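Long-range contact in glycosylation Associate Protein 1 (Streptococcus agalactiae serotype V, PDB 6OYC), which probably acts in the accessory Sec system as a lectin-like partner in glycosylation and secretion, in complex with Gap2 and Gap3: residues 154-168 with 171-184. Sequence-based numbering, arbitrary orientation.
Sequences LSSILYYDNGGEAYQ and LAPSGERIMREYLR
Gln168 N donates to Glu181 O over 2.7 Å, and Glu181 N returns a bond to Gln168 O, closing a hydrogen-bonded antiparallel pair in the β-hairpin of strands 164-171 and 177-182. These strands belong to a large antiparallel meander sheet, in which 154-161 flanks 164-171 and a classic β bulge sets Ala166 and Tyr167 against Tyr159. On the sheet face of Tyr167 and Tyr182, the Arg180 guanidinium lies flat on the Tyr167 ring, planes 10° apart, with Arg180 CZ 3.5 Å from Tyr167 CE1 and off the ring centre. A bend at chi3 (-48°) folds the arginine over the ring, while Asp169 pairs with its NE. Tyr159 CB backs the other side of that ring, and Tyr167 CB sits over the Tyr182 ring. On the sheet face of Gln168 and Glu181, Leu183 CD1 packs against Leu158 CD2 at 3.6 Å. Gln168 NE2 donates to Ser156 OG, which also bonds Tyr55; Arg13 bonds Gln168 OE1 and salt-bridges Glu181 OE1, also held by Tyr170 OH. Where strand 154-161 starts, Leu171 N donates to Ser155 O, and one water bridges Leu154 O and Ala172 O. By the 161-164 turn, Arg184 NH2 meets Asp161 OD2 at 2.9 Å, a salt bridge whose N-H...O bond is nearly straight (172°), carboxylate and guanidinium nearly coplanar.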
# COMPACT_ATOMS: atom_id res chain seq x y z
N LEU A 154 -23.85 -7.46 1.52
CA LEU A 154 -23.37 -8.09 0.29
C LEU A 154 -23.26 -7.04 -0.81
O LEU A 154 -24.28 -6.52 -1.25
CB LEU A 154 -24.29 -9.23 -0.16
CG LEU A 154 -23.86 -9.98 -1.44
CD1 LEU A 154 -22.47 -10.62 -1.32
CD2 LEU A 154 -24.88 -11.03 -1.77
N SER A 155 -22.04 -6.73 -1.26
CA SER A 155 -21.79 -5.70 -2.26
C SER A 155 -21.91 -6.22 -3.69
O SER A 155 -22.46 -5.52 -4.55
CB SER A 155 -20.39 -5.09 -2.07
OG SER A 155 -20.15 -4.05 -3.01
N SER A 156 -21.43 -7.43 -3.97
CA SER A 156 -21.51 -7.94 -5.33
C SER A 156 -21.32 -9.45 -5.34
O SER A 156 -20.84 -10.04 -4.37
CB SER A 156 -20.49 -7.23 -6.24
OG SER A 156 -19.16 -7.67 -6.00
N ILE A 157 -21.72 -10.08 -6.45
CA ILE A 157 -21.49 -11.51 -6.70
C ILE A 157 -20.82 -11.66 -8.05
O ILE A 157 -21.32 -11.14 -9.05
CB ILE A 157 -22.79 -12.34 -6.69
CG1 ILE A 157 -23.57 -12.17 -5.41
CG2 ILE A 157 -22.47 -13.80 -6.90
CD1 ILE A 157 -24.97 -12.72 -5.54
N LEU A 158 -19.72 -12.39 -8.08
CA LEU A 158 -18.99 -12.68 -9.30
C LEU A 158 -19.34 -14.11 -9.72
O LEU A 158 -19.01 -15.06 -9.00
CB LEU A 158 -17.48 -12.50 -9.08
CG LEU A 158 -16.63 -12.19 -10.32
CD1 LEU A 158 -15.21 -11.74 -9.97
CD2 LEU A 158 -16.61 -13.39 -11.27
N TYR A 159 -20.00 -14.26 -10.86
CA TYR A 159 -20.42 -15.58 -11.32
C TYR A 159 -19.41 -16.16 -12.29
O TYR A 159 -18.78 -15.44 -13.08
CB TYR A 159 -21.79 -15.53 -12.00
CG TYR A 159 -22.92 -15.23 -11.06
CD1 TYR A 159 -23.25 -13.92 -10.77
CD2 TYR A 159 -23.63 -16.25 -10.43
CE1 TYR A 159 -24.28 -13.62 -9.91
CE2 TYR A 159 -24.68 -15.97 -9.56
CZ TYR A 159 -24.99 -14.65 -9.31
OH TYR A 159 -26.00 -14.33 -8.45
N TYR A 160 -19.27 -17.48 -12.26
CA TYR A 160 -18.34 -18.21 -13.10
C TYR A 160 -19.08 -19.21 -13.95
O TYR A 160 -20.15 -19.70 -13.57
CB TYR A 160 -17.28 -18.96 -12.25
CG TYR A 160 -16.41 -18.07 -11.40
CD1 TYR A 160 -16.84 -17.64 -10.15
CD2 TYR A 160 -15.17 -17.66 -11.85
CE1 TYR A 160 -16.03 -16.82 -9.36
CE2 TYR A 160 -14.36 -16.83 -11.08
CZ TYR A 160 -14.79 -16.42 -9.83
OH TYR A 160 -13.99 -15.60 -9.06
N ASP A 161 -18.51 -19.54 -15.11
CA ASP A 161 -18.93 -20.74 -15.83
C ASP A 161 -17.67 -21.46 -16.28
O ASP A 161 -16.55 -21.12 -15.88
CB ASP A 161 -19.89 -20.40 -16.98
CG ASP A 161 -19.38 -19.30 -17.89
OD1 ASP A 161 -18.16 -19.09 -17.97
OD2 ASP A 161 -20.23 -18.63 -18.52
N ASN A 162 -17.85 -22.52 -17.07
CA ASN A 162 -16.72 -23.11 -17.78
C ASN A 162 -16.26 -22.11 -18.82
O ASN A 162 -17.03 -21.69 -19.68
CB ASN A 162 -17.12 -24.44 -18.43
CG ASN A 162 -17.98 -25.30 -17.54
OD1 ASN A 162 -17.75 -25.38 -16.33
ND2 ASN A 162 -18.99 -25.94 -18.12
N GLY A 163 -15.00 -21.69 -18.72
CA GLY A 163 -14.57 -20.46 -19.36
C GLY A 163 -14.19 -19.37 -18.38
O GLY A 163 -13.80 -18.28 -18.82
N GLY A 164 -14.30 -19.63 -17.07
CA GLY A 164 -13.84 -18.73 -16.02
C GLY A 164 -14.86 -17.70 -15.58
O GLY A 164 -16.06 -17.97 -15.46
N GLU A 165 -14.36 -16.49 -15.31
CA GLU A 165 -15.23 -15.37 -14.97
C GLU A 165 -16.25 -15.14 -16.07
O GLU A 165 -15.93 -15.15 -17.26
CB GLU A 165 -14.39 -14.11 -14.74
CG GLU A 165 -13.47 -14.26 -13.52
CD GLU A 165 -12.69 -12.99 -13.21
OE1 GLU A 165 -12.38 -12.23 -14.15
OE2 GLU A 165 -12.39 -12.76 -12.02
N ALA A 166 -17.51 -14.97 -15.67
CA ALA A 166 -18.59 -14.69 -16.59
C ALA A 166 -19.08 -13.25 -16.45
O ALA A 166 -18.95 -12.47 -17.39
CB ALA A 166 -19.71 -15.71 -16.38
N TYR A 167 -19.60 -12.86 -15.28
CA TYR A 167 -20.07 -11.50 -15.05
C TYR A 167 -20.20 -11.25 -13.54
O TYR A 167 -20.23 -12.18 -12.73
CB TYR A 167 -21.42 -11.24 -15.74
CG TYR A 167 -22.48 -12.25 -15.36
CD1 TYR A 167 -23.24 -12.11 -14.20
CD2 TYR A 167 -22.72 -13.36 -16.15
CE1 TYR A 167 -24.19 -13.03 -13.85
CE2 TYR A 167 -23.67 -14.30 -15.80
CZ TYR A 167 -24.40 -14.13 -14.66
OH TYR A 167 -25.35 -15.06 -14.32
N GLN A 168 -20.35 -9.97 -13.20
CA GLN A 168 -20.42 -9.53 -11.81
C GLN A 168 -21.68 -8.69 -11.62
O GLN A 168 -21.89 -7.69 -12.32
CB GLN A 168 -19.18 -8.70 -11.44
CG GLN A 168 -19.04 -8.51 -9.94
CD GLN A 168 -17.59 -8.66 -9.47
OE1 GLN A 168 -16.65 -8.62 -10.27
NE2 GLN A 168 -17.41 -8.84 -8.16
N LEU A 171 -24.73 -4.91 -6.19
CA LEU A 171 -25.98 -4.87 -5.46
C LEU A 171 -26.06 -3.62 -4.59
O LEU A 171 -25.05 -3.03 -4.22
CB LEU A 171 -26.14 -6.12 -4.57
CG LEU A 171 -25.95 -7.50 -5.24
CD1 LEU A 171 -26.22 -8.67 -4.29
CD2 LEU A 171 -26.84 -7.64 -6.47
N ALA A 172 -27.31 -3.22 -4.31
CA ALA A 172 -27.61 -2.30 -3.22
C ALA A 172 -27.76 -3.08 -1.91
O ALA A 172 -27.90 -4.31 -1.94
CB ALA A 172 -28.90 -1.52 -3.53
N PRO A 173 -27.72 -2.41 -0.76
CA PRO A 173 -27.84 -3.15 0.52
C PRO A 173 -29.15 -3.90 0.68
O PRO A 173 -29.23 -4.83 1.49
CB PRO A 173 -27.68 -2.05 1.59
CG PRO A 173 -26.87 -0.97 0.89
CD PRO A 173 -27.32 -1.00 -0.56
N SER A 174 -30.18 -3.54 -0.08
CA SER A 174 -31.41 -4.31 -0.12
C SER A 174 -31.24 -5.65 -0.82
O SER A 174 -32.14 -6.50 -0.71
CB SER A 174 -32.49 -3.53 -0.87
OG SER A 174 -32.15 -3.52 -2.25
N GLY A 175 -30.13 -5.85 -1.54
CA GLY A 175 -29.96 -7.01 -2.38
C GLY A 175 -30.34 -6.79 -3.83
O GLY A 175 -30.00 -7.64 -4.68
N GLU A 176 -31.03 -5.69 -4.15
CA GLU A 176 -31.41 -5.40 -5.54
C GLU A 176 -30.17 -5.18 -6.41
O GLU A 176 -29.24 -4.47 -6.04
CB GLU A 176 -32.30 -4.16 -5.61
CG GLU A 176 -32.90 -3.96 -6.99
CD GLU A 176 -33.79 -2.73 -7.11
OE1 GLU A 176 -33.63 -1.79 -6.30
OE2 GLU A 176 -34.64 -2.72 -8.03
N ARG A 177 -30.19 -5.77 -7.60
CA ARG A 177 -29.10 -5.60 -8.54
C ARG A 177 -29.17 -4.22 -9.20
O ARG A 177 -30.18 -3.86 -9.79
CB ARG A 177 -29.13 -6.69 -9.60
CG ARG A 177 -27.93 -6.58 -10.55
CD ARG A 177 -27.81 -7.82 -11.39
NE ARG A 177 -28.86 -7.88 -12.39
CZ ARG A 177 -29.53 -8.99 -12.69
NH1 ARG A 177 -29.25 -10.11 -12.05
NH2 ARG A 177 -30.48 -8.97 -13.63
N ILE A 178 -28.09 -3.46 -9.10
CA ILE A 178 -28.03 -2.17 -9.80
C ILE A 178 -27.48 -2.34 -11.20
O ILE A 178 -28.00 -1.74 -12.14
CB ILE A 178 -27.21 -1.15 -9.01
CG1 ILE A 178 -27.78 -0.98 -7.60
CG2 ILE A 178 -27.18 0.16 -9.76
CD1 ILE A 178 -29.17 -0.46 -7.58
N MET A 179 -26.43 -3.14 -11.36
CA MET A 179 -25.86 -3.31 -12.69
C MET A 179 -25.11 -4.63 -12.74
O MET A 179 -24.69 -5.17 -11.72
CB MET A 179 -24.93 -2.16 -13.07
CG MET A 179 -23.71 -2.09 -12.18
SD MET A 179 -22.57 -0.77 -12.56
CE MET A 179 -21.38 -0.99 -11.25
N ARG A 180 -24.97 -5.15 -13.96
CA ARG A 180 -24.18 -6.34 -14.24
C ARG A 180 -23.05 -5.97 -15.19
O ARG A 180 -23.28 -5.33 -16.22
CB ARG A 180 -25.05 -7.44 -14.84
CG ARG A 180 -24.25 -8.55 -15.50
CD ARG A 180 -25.15 -9.69 -15.94
NE ARG A 180 -26.05 -10.09 -14.87
CZ ARG A 180 -26.89 -11.12 -14.95
NH1 ARG A 180 -26.92 -11.85 -16.06
NH2 ARG A 180 -27.68 -11.42 -13.92
N GLU A 181 -21.83 -6.38 -14.84
CA GLU A 181 -20.62 -6.13 -15.63
C GLU A 181 -20.12 -7.47 -16.13
O GLU A 181 -19.76 -8.34 -15.32
CB GLU A 181 -19.53 -5.44 -14.80
CG GLU A 181 -18.21 -5.24 -15.55
CD GLU A 181 -17.02 -4.84 -14.64
OE1 GLU A 181 -17.09 -4.95 -13.39
OE2 GLU A 181 -16.00 -4.41 -15.20
N TYR A 182 -20.07 -7.64 -17.45
CA TYR A 182 -19.60 -8.88 -18.04
C TYR A 182 -18.07 -8.93 -18.03
O TYR A 182 -17.39 -7.90 -18.06
CB TYR A 182 -20.16 -9.04 -19.47
CG TYR A 182 -21.61 -9.50 -19.46
CD1 TYR A 182 -22.64 -8.60 -19.23
CD2 TYR A 182 -21.94 -10.85 -19.62
CE1 TYR A 182 -23.98 -9.01 -19.20
CE2 TYR A 182 -23.26 -11.28 -19.58
CZ TYR A 182 -24.28 -10.35 -19.37
OH TYR A 182 -25.59 -10.76 -19.33
N LEU A 183 -17.53 -10.17 -17.99
CA LEU A 183 -16.12 -10.42 -17.70
C LEU A 183 -15.49 -11.40 -18.68
O LEU A 183 -14.46 -12.01 -18.37
CB LEU A 183 -15.95 -10.96 -16.27
CG LEU A 183 -16.47 -10.09 -15.12
CD1 LEU A 183 -16.33 -10.82 -13.79
CD2 LEU A 183 -15.76 -8.71 -15.09
N ARG A 184 -16.07 -11.60 -19.86
CA ARG A 184 -15.53 -12.56 -20.81
C ARG A 184 -14.62 -11.87 -21.81
O ARG A 184 -14.63 -10.65 -21.96
CB ARG A 184 -16.66 -13.26 -21.55
CG ARG A 184 -17.44 -14.18 -20.65
CD ARG A 184 -18.90 -14.20 -21.05
NE ARG A 184 -19.64 -15.27 -20.39
CZ ARG A 184 -20.96 -15.27 -20.26
NH1 ARG A 184 -21.66 -14.25 -20.74
NH2 ARG A 184 -21.57 -16.27 -19.64
O HOH W 1 -26.90 -6.65 -0.55